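Local coordinates for protein OS-9 homolog (Saccharomyces cerevisiae, PDB 2YMA) that acts as an endoplasmic reticulum lectin that recruits misfolded glycoproteins for degradation by the HRD1 ubiquitin ligase complex, this chain being the lectin's dimerization domain, at residues D35-T40 and C85-E90. Numbering follows the deposited sequence.
Sequences DKLMVT and CVWLAE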
# COMPACT_ATOMS: atom_id res chain seq x y z
N ASP A 35 0.66 -9.85 -9.67
CA ASP A 35 -0.45 -9.67 -10.57
C ASP A 35 -0.49 -8.20 -11.02
O ASP A 35 -0.11 -7.32 -10.26
CB ASP A 35 -1.76 -10.08 -9.87
CG ASP A 35 -1.75 -11.56 -9.41
OD1 ASP A 35 -1.32 -12.45 -10.18
OD2 ASP A 35 -2.19 -11.84 -8.27
N LYS A 36 -0.91 -7.97 -12.26
CA LYS A 36 -1.10 -6.64 -12.83
C LYS A 36 -2.54 -6.54 -13.32
O LYS A 36 -3.23 -7.56 -13.43
CB LYS A 36 -0.26 -6.45 -14.09
CG LYS A 36 1.18 -6.08 -13.92
CD LYS A 36 1.73 -5.76 -15.31
CE LYS A 36 3.17 -5.30 -15.25
NZ LYS A 36 3.71 -5.05 -16.61
N LEU A 37 -2.96 -5.33 -13.68
CA LEU A 37 -4.23 -5.12 -14.36
C LEU A 37 -4.00 -4.43 -15.70
O LEU A 37 -3.14 -3.54 -15.82
CB LEU A 37 -5.18 -4.25 -13.51
CG LEU A 37 -5.62 -4.83 -12.17
CD1 LEU A 37 -6.37 -3.80 -11.35
CD2 LEU A 37 -6.40 -6.14 -12.33
N MET A 38 -4.78 -4.81 -16.71
CA MET A 38 -4.63 -4.21 -18.03
C MET A 38 -5.92 -3.62 -18.57
O MET A 38 -6.95 -4.31 -18.69
CB MET A 38 -4.08 -5.21 -19.04
CG MET A 38 -3.92 -4.60 -20.42
SD MET A 38 -3.34 -5.79 -21.64
CE MET A 38 -4.72 -6.94 -21.69
N VAL A 39 -5.86 -2.34 -18.92
CA VAL A 39 -7.02 -1.63 -19.45
C VAL A 39 -6.95 -1.65 -20.97
O VAL A 39 -5.92 -1.30 -21.55
CB VAL A 39 -7.08 -0.18 -18.93
CG1 VAL A 39 -8.26 0.55 -19.54
CG2 VAL A 39 -7.19 -0.19 -17.42
N THR A 40 -8.04 -2.07 -21.61
CA THR A 40 -8.11 -2.13 -23.07
C THR A 40 -9.18 -1.16 -23.59
O THR A 40 -9.29 -0.93 -24.78
CB THR A 40 -8.41 -3.55 -23.57
OG1 THR A 40 -9.69 -3.98 -23.09
CG2 THR A 40 -7.35 -4.53 -23.05
N CYS A 85 -7.91 -5.79 3.80
CA CYS A 85 -6.55 -5.71 3.28
C CYS A 85 -6.30 -4.41 2.54
O CYS A 85 -7.22 -3.64 2.29
CB CYS A 85 -6.31 -6.85 2.30
SG CYS A 85 -7.30 -6.71 0.76
N VAL A 86 -5.03 -4.17 2.23
CA VAL A 86 -4.65 -3.17 1.26
C VAL A 86 -3.86 -3.87 0.16
O VAL A 86 -2.76 -4.41 0.40
CB VAL A 86 -3.79 -2.03 1.87
CG1 VAL A 86 -3.26 -1.13 0.76
CG2 VAL A 86 -4.63 -1.23 2.83
N TRP A 87 -4.43 -3.87 -1.03
CA TRP A 87 -3.91 -4.63 -2.17
C TRP A 87 -3.59 -3.64 -3.28
O TRP A 87 -4.40 -2.75 -3.57
CB TRP A 87 -4.96 -5.66 -2.61
CG TRP A 87 -4.56 -6.55 -3.79
CD1 TRP A 87 -3.87 -7.74 -3.73
CD2 TRP A 87 -4.87 -6.34 -5.17
NE1 TRP A 87 -3.73 -8.27 -5.00
CE2 TRP A 87 -4.32 -7.43 -5.90
CE3 TRP A 87 -5.54 -5.32 -5.87
CZ2 TRP A 87 -4.43 -7.53 -7.29
CZ3 TRP A 87 -5.66 -5.43 -7.26
CH2 TRP A 87 -5.10 -6.52 -7.95
N LEU A 88 -2.42 -3.77 -3.89
CA LEU A 88 -1.96 -2.80 -4.90
C LEU A 88 -1.57 -3.52 -6.17
O LEU A 88 -1.03 -4.62 -6.13
CB LEU A 88 -0.69 -2.07 -4.46
CG LEU A 88 -0.43 -1.37 -3.14
CD1 LEU A 88 -0.50 -2.36 -1.99
CD2 LEU A 88 0.95 -0.76 -3.24
N ALA A 89 -1.77 -2.85 -7.30
CA ALA A 89 -1.37 -3.39 -8.59
C ALA A 89 -1.14 -2.28 -9.59
O ALA A 89 -1.85 -1.26 -9.60
CB ALA A 89 -2.43 -4.37 -9.11
N GLU A 90 -0.12 -2.46 -10.43
CA GLU A 90 0.09 -1.57 -11.56
C GLU A 90 -1.05 -1.75 -12.55
O GLU A 90 -1.51 -2.87 -12.80
CB GLU A 90 1.41 -1.87 -12.29
CG GLU A 90 2.66 -1.71 -11.46
CD GLU A 90 3.93 -1.89 -12.29
OE1 GLU A 90 3.83 -1.87 -13.54
OE2 GLU A 90 5.02 -2.04 -11.70
O HOH W 1 -2.58 -10.72 -5.90
O HOH W 2 1.18 -4.97 -10.18
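Leu-37 and Glu-90 join two parallel strands where they splay apart, their axes 51° from parallel, through a nearly straight hydrogen bond of 3.0 Å from Leu-37 N to Glu-90 O. At the next step back a water stands between Asp-35 O and Glu-90 N, where regular parallel pairing would put a direct bond. Ala-89 points its CB at the other strand and packs against Leu-37 CG at 4.4 Å. Trp-87 carries CG trans to its N (chi1 180°), which sends the indole out alongside Ala-89, and Leu-37 CD1 meets the ring edge at CZ3, close to its plane. A second water, in plane with the indole, accepts from Trp-87 NE1 at 2.9 Å and lies within hydrogen-bonding distance of Asp-35 OD2, itself salt-bridged to Arg-27. The extended Lys-36 and Glu-90 side chains cross at a slant, CE 3.9 Å from OE1, but NZ stays 4.4 Å from OE1, too far for a salt bridge; their firmer partners are Asp-96 and Arg-34, respectively. Backbone hydrogen bonds of Val-92 with Leu-37 and Val-39 continue the pairing. This is the parallel junction in the mixed sheet of the Yos9 dimerization domain, joining antiparallel strands 14-20, 23-28 and 36-39 to strand 84-92.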